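Local coordinates for glutathione S-transferase family protein (Populus trichocarpa, PDB 5F06) that binds glutathione and, as a Phi-class glutathione transferase, probably catalyses its conjugation to electrophilic substrates, at residues L61-S66 with T70-E75; C19-E22 with D26-L29; Y175-K178 with V184-E187. All coordinates share one frame; numbering follows the deposited sequence.

Contact 1. Residues L61-S66 with T70-E75. With GSH (glutathione), chain C.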
loop_
_atom_site.group_PDB
_atom_site.type_symbol
_atom_site.label_atom_id
_atom_site.label_comp_id
_atom_site.label_asym_id
_atom_site.label_seq_id
_atom_site.Cartn_x
_atom_site.Cartn_y
_atom_site.Cartn_z
ATOM N N LEU A 61 -6.103 -0.648 -22.099
ATOM C CA LEU A 61 -5.556 -0.432 -20.762
ATOM C C LEU A 61 -5.005 -1.725 -20.179
ATOM O O LEU A 61 -5.633 -2.780 -20.289
ATOM C CB LEU A 61 -6.627 0.136 -19.830
ATOM C CG LEU A 61 -6.172 0.478 -18.408
ATOM C CD1 LEU A 61 -5.137 1.596 -18.424
ATOM C CD2 LEU A 61 -7.364 0.867 -17.541
ATOM N N THR A 62 -3.831 -1.630 -19.557
ATOM C CA THR A 62 -3.219 -2.754 -18.861
ATOM C C THR A 62 -2.794 -2.339 -17.453
ATOM O O THR A 62 -2.096 -1.336 -17.277
ATOM C CB THR A 62 -1.995 -3.298 -19.620
ATOM O OG1 THR A 62 -2.355 -3.562 -20.982
ATOM C CG2 THR A 62 -1.476 -4.594 -18.963
ATOM N N LEU A 63 -3.223 -3.119 -16.461
ATOM C CA LEU A 63 -2.922 -2.845 -15.055
ATOM C C LEU A 63 -2.280 -4.036 -14.353
ATOM O O LEU A 63 -2.458 -5.190 -14.754
ATOM C CB LEU A 63 -4.195 -2.462 -14.294
ATOM C CG LEU A 63 -5.057 -1.333 -14.850
ATOM C CD1 LEU A 63 -6.287 -1.162 -13.970
ATOM C CD2 LEU A 63 -4.279 -0.038 -14.941
ATOM N N PHE A 64 -1.542 -3.748 -13.287
ATOM C CA PHE A 64 -1.093 -4.783 -12.380
ATOM C C PHE A 64 -1.120 -4.213 -10.956
ATOM O O PHE A 64 -1.500 -3.054 -10.769
ATOM C CB PHE A 64 0.296 -5.320 -12.783
ATOM C CG PHE A 64 1.401 -4.296 -12.754
ATOM C CD1 PHE A 64 1.688 -3.527 -13.868
ATOM C CD2 PHE A 64 2.179 -4.131 -11.619
ATOM C CE1 PHE A 64 2.718 -2.596 -13.841
ATOM C CE2 PHE A 64 3.207 -3.210 -11.591
ATOM C CZ PHE A 64 3.474 -2.441 -12.700
ATOM N N GLU A 65 -0.737 -5.040 -9.981
ATOM C CA GLU A 65 -0.985 -4.823 -8.544
ATOM C C GLU A 65 -2.462 -5.040 -8.235
ATOM O O GLU A 65 -3.340 -4.312 -8.714
ATOM C CB GLU A 65 -0.535 -3.435 -8.062
ATOM C CG GLU A 65 0.965 -3.279 -8.001
ATOM C CD GLU A 65 1.593 -4.200 -6.966
ATOM O OE1 GLU A 65 0.994 -4.375 -5.879
ATOM O OE2 GLU A 65 2.678 -4.755 -7.244
ATOM N N SER A 66 -2.722 -6.064 -7.428
ATOM C CA SER A 66 -4.081 -6.513 -7.172
ATOM C C SER A 66 -4.961 -5.389 -6.647
ATOM O O SER A 66 -6.116 -5.278 -7.037
ATOM C CB SER A 66 -4.083 -7.676 -6.175
ATOM O OG SER A 66 -3.474 -7.304 -4.951
ATOM N N THR A 70 -8.403 -3.631 -8.063
ATOM C CA THR A 70 -9.651 -3.548 -7.309
ATOM C C THR A 70 -10.118 -2.099 -7.180
ATOM O O THR A 70 -11.305 -1.810 -7.327
ATOM C CB THR A 70 -9.521 -4.154 -5.904
ATOM O OG1 THR A 70 -8.445 -3.521 -5.197
ATOM C CG2 THR A 70 -9.278 -5.663 -5.981
ATOM N N SER A 71 -9.180 -1.199 -6.901
ATOM C CA SER A 71 -9.488 0.218 -6.753
ATOM C C SER A 71 -10.045 0.783 -8.061
ATOM O O SER A 71 -11.023 1.535 -8.065
ATOM C CB SER A 71 -8.235 0.992 -6.319
ATOM O OG SER A 71 -8.514 2.363 -6.097
ATOM N N TYR A 72 -9.419 0.410 -9.169
ATOM C CA TYR A 72 -9.895 0.804 -10.489
ATOM C C TYR A 72 -11.327 0.332 -10.725
ATOM O O TYR A 72 -12.206 1.121 -11.079
ATOM C CB TYR A 72 -8.974 0.239 -11.570
ATOM C CG TYR A 72 -9.462 0.514 -12.961
ATOM C CD1 TYR A 72 -9.501 1.812 -13.453
ATOM C CD2 TYR A 72 -9.885 -0.516 -13.788
ATOM C CE1 TYR A 72 -9.946 2.079 -14.725
ATOM C CE2 TYR A 72 -10.336 -0.258 -15.072
ATOM C CZ TYR A 72 -10.363 1.042 -15.532
ATOM O OH TYR A 72 -10.805 1.321 -16.806
ATOM N N ILE A 73 -11.549 -0.962 -10.525
ATOM C CA ILE A 73 -12.863 -1.566 -10.715
ATOM C C ILE A 73 -13.902 -0.914 -9.802
ATOM O O ILE A 73 -15.000 -0.566 -10.245
ATOM C CB ILE A 73 -12.800 -3.086 -10.452
ATOM C CG1 ILE A 73 -11.971 -3.767 -11.545
ATOM C CG2 ILE A 73 -14.196 -3.698 -10.403
ATOM C CD1 ILE A 73 -11.613 -5.211 -11.240
ATOM N N ALA A 74 -13.549 -0.738 -8.534
ATOM C CA ALA A 74 -14.465 -0.157 -7.558
ATOM C C ALA A 74 -14.851 1.277 -7.922
ATOM O O ALA A 74 -15.998 1.684 -7.742
ATOM C CB ALA A 74 -13.846 -0.200 -6.168
ATOM N N GLU A 75 -13.896 2.037 -8.447
ATOM C CA GLU A 75 -14.144 3.423 -8.821
ATOM C C GLU A 75 -14.931 3.517 -10.132
ATOM O O GLU A 75 -15.864 4.311 -10.246
ATOM C CB GLU A 75 -12.819 4.184 -8.939
ATOM C CG GLU A 75 -12.934 5.588 -9.520
ATOM C CD GLU A 75 -13.811 6.498 -8.682
ATOM O OE1 GLU A 75 -14.537 7.329 -9.266
ATOM O OE2 GLU A 75 -13.773 6.384 -7.437
HETATM N N1 GSH C . 1.867 -6.704 -4.674
HETATM C CA1 GSH C . 1.472 -7.692 -5.623
HETATM C C1 GSH C . -0.032 -7.660 -5.796
HETATM O O11 GSH C . -0.773 -7.415 -4.810
HETATM O O12 GSH C . -0.542 -7.882 -6.922
HETATM C CB1 GSH C . 1.917 -9.066 -5.159
HETATM C CG1 GSH C . 1.732 -10.055 -6.300
HETATM C CD1 GSH C . 2.096 -11.474 -5.884
HETATM O OE1 GSH C . 2.620 -11.695 -4.803
HETATM N N2 GSH C . 1.799 -12.544 -6.789
HETATM C CA2 GSH C . 2.105 -13.904 -6.474
HETATM C C2 GSH C . 2.948 -14.504 -7.596
HETATM O O2 GSH C . 2.824 -14.095 -8.733
HETATM C CB2 GSH C . 0.821 -14.702 -6.394
HETATM S SG2 GSH C . -0.096 -14.305 -4.922
HETATM N N3 GSH C . 3.884 -15.562 -7.315
HETATM C CA3 GSH C . 4.673 -16.139 -8.389
HETATM C C3 GSH C . 6.150 -15.787 -8.234
HETATM O O31 GSH C . 7.027 -16.519 -8.772
HETATM O O32 GSH C . 6.496 -14.774 -7.573
#
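Thr70 meets Ser66 through the backbone first. Its N donates to Ser66 O at 3.0 Å, with an angle of 159° at the hydrogen. This is a bond of the first turn of helix 66-76. The Thr70 side chain straddles the same carbonyl: CG2 lies 3.4 Å from Ser66 O. Its OG1 is hydrogen-bonded to His168 and to Arg67 O.

The same first turn carries the glutathione contacts. Glu65 is at the N-cap position of the helix. Ser66 grips the alpha-carboxylate of the gamma-glutamyl residue of glutathione twice, through N to O12 at 2.9 Å and through OG to O11 at 2.7 Å. Glu65 OE1 accepts from the ligand N1 at 2.8 Å, while OE2 pairs with Arg106 of the second subunit. This strand-then-helix corner, with Glu-Ser at the start of the helix, forms the part of the glutathione site of the thioredoxin-like domain that holds the gamma-glutamyl end.

Two residues on, Tyr72 turns its side chain toward strand 61-64. With CG anti to the backbone N (chi1 175°), its ring reaches two leucines. Leu63 CD1 comes across the ring base, 3.7 Å from Tyr72 CD2. The Leu61 and Tyr72 side chains meet from opposite directions, Leu61 CD2 3.6 Å from Tyr72 CZ. Tyr72 OH lies beside that methyl yet is hydrogen-bonded to Glu58 and Lys76.

Contact 2. Residues C19-E22 with D26-L29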
loop_
_atom_site.group_PDB
_atom_site.type_symbol
_atom_site.label_atom_id
_atom_site.label_comp_id
_atom_site.label_asym_id
_atom_site.label_seq_id
_atom_site.Cartn_x
_atom_site.Cartn_y
_atom_site.Cartn_z
ATOM N N CYS A 19 -13.646 -8.949 -5.612
ATOM C CA CYS A 19 -14.070 -7.591 -5.948
ATOM C C CYS A 19 -14.967 -7.593 -7.188
ATOM O O CYS A 19 -16.018 -6.948 -7.202
ATOM C CB CYS A 19 -12.861 -6.680 -6.178
ATOM S SG CYS A 19 -13.299 -4.968 -6.636
ATOM N N LEU A 20 -14.556 -8.322 -8.222
ATOM C CA LEU A 20 -15.361 -8.449 -9.436
ATOM C C LEU A 20 -16.769 -8.974 -9.126
ATOM O O LEU A 20 -17.750 -8.480 -9.683
ATOM C CB LEU A 20 -14.661 -9.362 -10.448
ATOM C CG LEU A 20 -13.421 -8.766 -11.124
ATOM C CD1 LEU A 20 -12.537 -9.849 -11.733
ATOM C CD2 LEU A 20 -13.835 -7.767 -12.192
ATOM N N HIS A 21 -16.875 -9.956 -8.235
ATOM C CA HIS A 21 -18.177 -10.526 -7.885
ATOM C C HIS A 21 -19.018 -9.575 -7.044
ATOM O O HIS A 21 -20.238 -9.496 -7.230
ATOM C CB HIS A 21 -18.006 -11.854 -7.141
ATOM C CG HIS A 21 -17.454 -12.951 -7.993
ATOM N ND1 HIS A 21 -17.962 -13.247 -9.241
ATOM C CD2 HIS A 21 -16.446 -13.829 -7.779
ATOM C CE1 HIS A 21 -17.288 -14.259 -9.758
ATOM N NE2 HIS A 21 -16.362 -14.630 -8.891
ATOM N N GLU A 22 -18.384 -8.871 -6.109
ATOM C CA GLU A 22 -19.084 -7.861 -5.322
ATOM C C GLU A 22 -19.747 -6.846 -6.246
ATOM O O GLU A 22 -20.843 -6.360 -5.965
ATOM C CB GLU A 22 -18.126 -7.149 -4.364
ATOM C CG GLU A 22 -17.636 -8.002 -3.202
ATOM C CD GLU A 22 -18.696 -8.234 -2.134
ATOM O OE1 GLU A 22 -19.806 -7.677 -2.246
ATOM O OE2 GLU A 22 -18.409 -8.978 -1.174
ATOM N N ASP A 26 -19.164 -8.969 -15.318
ATOM C CA ASP A 26 -18.685 -9.984 -16.247
ATOM C C ASP A 26 -17.183 -9.832 -16.361
ATOM O O ASP A 26 -16.663 -8.722 -16.248
ATOM C CB ASP A 26 -19.320 -9.837 -17.641
ATOM C CG ASP A 26 -20.819 -10.079 -17.652
ATOM O OD1 ASP A 26 -21.365 -10.626 -16.672
ATOM O OD2 ASP A 26 -21.453 -9.730 -18.668
ATOM N N PHE A 27 -16.485 -10.936 -16.603
ATOM C CA PHE A 27 -15.041 -10.895 -16.793
ATOM C C PHE A 27 -14.563 -12.233 -17.331
ATOM O O PHE A 27 -15.299 -13.214 -17.310
ATOM C CB PHE A 27 -14.318 -10.572 -15.481
ATOM C CG PHE A 27 -14.457 -11.644 -14.438
ATOM C CD1 PHE A 27 -15.526 -11.639 -13.556
ATOM C CD2 PHE A 27 -13.518 -12.659 -14.339
ATOM C CE1 PHE A 27 -15.660 -12.628 -12.601
ATOM C CE2 PHE A 27 -13.644 -13.650 -13.387
ATOM C CZ PHE A 27 -14.716 -13.637 -12.517
ATOM N N GLU A 28 -13.328 -12.257 -17.812
ATOM C CA GLU A 28 -12.688 -13.494 -18.225
ATOM C C GLU A 28 -11.424 -13.714 -17.414
ATOM O O GLU A 28 -10.539 -12.858 -17.394
ATOM C CB GLU A 28 -12.347 -13.478 -19.713
ATOM C CG GLU A 28 -11.653 -14.757 -20.159
ATOM C CD GLU A 28 -11.305 -14.774 -21.633
ATOM O OE1 GLU A 28 -11.621 -13.794 -22.340
ATOM O OE2 GLU A 28 -10.713 -15.781 -22.083
ATOM N N LEU A 29 -11.355 -14.859 -16.743
ATOM C CA LEU A 29 -10.136 -15.293 -16.081
ATOM C C LEU A 29 -9.283 -16.071 -17.076
ATOM O O LEU A 29 -9.682 -17.133 -17.552
ATOM C CB LEU A 29 -10.457 -16.148 -14.855
ATOM C CG LEU A 29 -9.257 -16.702 -14.076
ATOM C CD1 LEU A 29 -8.347 -15.588 -13.598
ATOM C CD2 LEU A 29 -9.723 -17.531 -12.898
#
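Leu20 and Phe27 make the apolar part of this contact. The methyl CD1 of Leu20 sits over one face of the Phe27 ring, 3.9 Å from its centroid and 15° off the normal. This is a CH-pi contact. The methyl is shifted toward the CG side, and Leu20 CD1 is 3.8 Å from Phe27 CG. Leu20 CB supports the same ring, 3.9 Å from Phe27 CD1. Leu2 and Leu4 of strand 2-6 also pack on Leu20.

The aromatic part is an offset edge-to-face pair. Phe27 turns its edge toward the face of His21, with centroids 5.5 Å apart and planes at 65°. His21 CE1 lies near the plane of the phenyl ring, 3.7 Å from Phe27 CE1. Ala203, Lys206 and Val207 of helix 202-210 also pack on His21.

Phe27 reaches both partners because its CG stands between the backbone N and the carbonyl carbon, at chi1 66°. The contact joins the end of helix 11-22 to the segment that leads into strand 28-31, within the beta-alpha-beta unit that begins with strand 2-6. An alanine in place of Phe27 is likely to leave the Leu20 methyl without its aromatic surface and the imidazole freer to turn.

No hydrogen bond links the two segments. Their cohesion therefore rests on dispersion and on the weak electrostatics of ring faces and C-H groups.

Contact 3. Residues Y175-K178 with V184-E187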
loop_
_atom_site.group_PDB
_atom_site.type_symbol
_atom_site.label_atom_id
_atom_site.label_comp_id
_atom_site.label_asym_id
_atom_site.label_seq_id
_atom_site.Cartn_x
_atom_site.Cartn_y
_atom_site.Cartn_z
ATOM N N TYR A 175 -6.141 -18.326 3.892
ATOM C CA TYR A 175 -5.108 -19.348 3.972
ATOM C C TYR A 175 -4.520 -19.451 5.378
ATOM O O TYR A 175 -4.187 -20.549 5.830
ATOM C CB TYR A 175 -4.006 -19.068 2.953
ATOM C CG TYR A 175 -4.315 -19.547 1.544
ATOM C CD1 TYR A 175 -5.106 -20.671 1.318
ATOM C CD2 TYR A 175 -3.800 -18.886 0.439
ATOM C CE1 TYR A 175 -5.382 -21.111 0.040
ATOM C CE2 TYR A 175 -4.073 -19.325 -0.849
ATOM C CZ TYR A 175 -4.862 -20.439 -1.037
ATOM O OH TYR A 175 -5.139 -20.891 -2.308
ATOM N N LEU A 176 -4.396 -18.320 6.071
ATOM C CA LEU A 176 -3.933 -18.326 7.456
ATOM C C LEU A 176 -4.821 -19.233 8.307
ATOM O O LEU A 176 -4.334 -19.983 9.157
ATOM C CB LEU A 176 -3.924 -16.909 8.033
ATOM C CG LEU A 176 -3.502 -16.759 9.499
ATOM C CD1 LEU A 176 -2.031 -16.412 9.611
ATOM C CD2 LEU A 176 -4.351 -15.716 10.206
ATOM N N MET A 177 -6.125 -19.179 8.064
ATOM C CA MET A 177 -7.075 -19.918 8.889
ATOM C C MET A 177 -6.979 -21.426 8.667
ATOM O O MET A 177 -7.574 -22.204 9.412
ATOM C CB MET A 177 -8.500 -19.433 8.620
ATOM C CG MET A 177 -8.744 -17.990 9.060
ATOM S SD MET A 177 -8.324 -17.671 10.784
ATOM C CE MET A 177 -9.654 -18.539 11.607
ATOM N N LYS A 178 -6.225 -21.834 7.652
ATOM C CA LYS A 178 -5.975 -23.251 7.402
ATOM C C LYS A 178 -4.778 -23.758 8.205
ATOM O O LYS A 178 -4.542 -24.964 8.277
ATOM C CB LYS A 178 -5.728 -23.499 5.911
ATOM C CG LYS A 178 -6.888 -23.121 5.007
ATOM C CD LYS A 178 -6.560 -23.438 3.559
ATOM C CE LYS A 178 -7.749 -23.196 2.647
ATOM N NZ LYS A 178 -8.853 -24.169 2.891
ATOM N N VAL A 184 -4.491 -16.656 16.115
ATOM C CA VAL A 184 -4.453 -15.216 16.368
ATOM C C VAL A 184 -5.805 -14.583 16.050
ATOM O O VAL A 184 -6.195 -13.599 16.673
ATOM C CB VAL A 184 -3.345 -14.492 15.560
ATOM C CG1 VAL A 184 -1.985 -15.047 15.912
ATOM C CG2 VAL A 184 -3.592 -14.582 14.059
ATOM N N VAL A 185 -6.523 -15.161 15.094
ATOM C CA VAL A 185 -7.870 -14.708 14.764
ATOM C C VAL A 185 -8.882 -15.282 15.752
ATOM O O VAL A 185 -9.717 -14.557 16.292
ATOM C CB VAL A 185 -8.253 -15.111 13.316
ATOM C CG1 VAL A 185 -9.742 -14.887 13.036
ATOM C CG2 VAL A 185 -7.407 -14.341 12.326
ATOM N N ASN A 186 -8.796 -16.585 16.003
ATOM C CA ASN A 186 -9.791 -17.259 16.823
ATOM C C ASN A 186 -9.806 -16.824 18.287
ATOM O O ASN A 186 -10.828 -16.955 18.956
ATOM C CB ASN A 186 -9.589 -18.771 16.749
ATOM C CG ASN A 186 -10.106 -19.364 15.451
ATOM O OD1 ASN A 186 -11.030 -18.830 14.836
ATOM N ND2 ASN A 186 -9.516 -20.474 15.031
ATOM N N GLU A 187 -8.685 -16.303 18.780
ATOM C CA GLU A 187 -8.573 -15.930 20.192
ATOM C C GLU A 187 -8.981 -14.485 20.473
ATOM O O GLU A 187 -8.964 -14.044 21.626
ATOM C CB GLU A 187 -7.142 -16.164 20.681
ATOM C CG GLU A 187 -6.829 -17.625 20.930
ATOM C CD GLU A 187 -5.404 -17.857 21.372
ATOM O OE1 GLU A 187 -4.672 -16.863 21.579
ATOM O OE2 GLU A 187 -5.020 -19.037 21.512
#
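Met177 lays its thioether across Val185. SD is 3.6 Å from Val185 CB, and the two side chains cross at about a right angle. The methyl CE carries on past the valine and stands 3.9 Å from Val185 CG1. Two bends shape this path. The bend at chi2 (-54°) sets SD against Val185, and the bend at chi3 (-72°) sends CE on toward Asn186. There the methyl meets the side-chain amide, with Met177 CE 3.5 Å from Asn186 OD1. This is a van der Waals contact on the solvent side, where Asn186 is exposed.

Leu176 works on the inner side. It uses one methyl for two partners: CD2 is 4.0 Å from Val185 CG2 and 4.1 Å from Val184 CG2. Val185 is thus shared. Both its methyls lie against the methionine, and CG2 also meets Leu176 CD2.

Deeper cover comes from the long helices of the domain. Ile111 and Ile114 of helix 90-120 pack on Leu176, and Val137, Leu140 and Leu144 of helix 130-153 pack on Val184. Trp195 of helix 189-198 touches both Met177 and Val185.

No hydrogen bond crosses between the segments. Within the first, Lys178 N donates to Tyr175 O at 3.0 Å. Leu176 O accepts from Thr179 OG1. The contact brings the C-terminal part of helix 170-176 and the residue that follows, Met177, against the short helix 183-186. Such helix-to-helix apolar packing builds the all-helical C-terminal domain of glutathione transferases.

Contacts 1 and 2 are neighbours in the thioredoxin-like domain, with centres 12 Å apart. Both reach the same sheet. Helix 66-76 packs on helix 11-22 between them: Thr70 CG2 is 3.7 Å from Cys19 CB. Contact 1 touches glutathione directly. Contact 2 is set back from it, with the Leu20 side chain about 13 Å from the ligand. Contact 3 belongs to the helical domain, on the opposite side of the chain's centre. Its centre is about 28 Å from that of contact 1 and about 27 Å from that of contact 2. The Leu176 side chain is still about 9 Å from that of Thr11, a glutathione-binding residue.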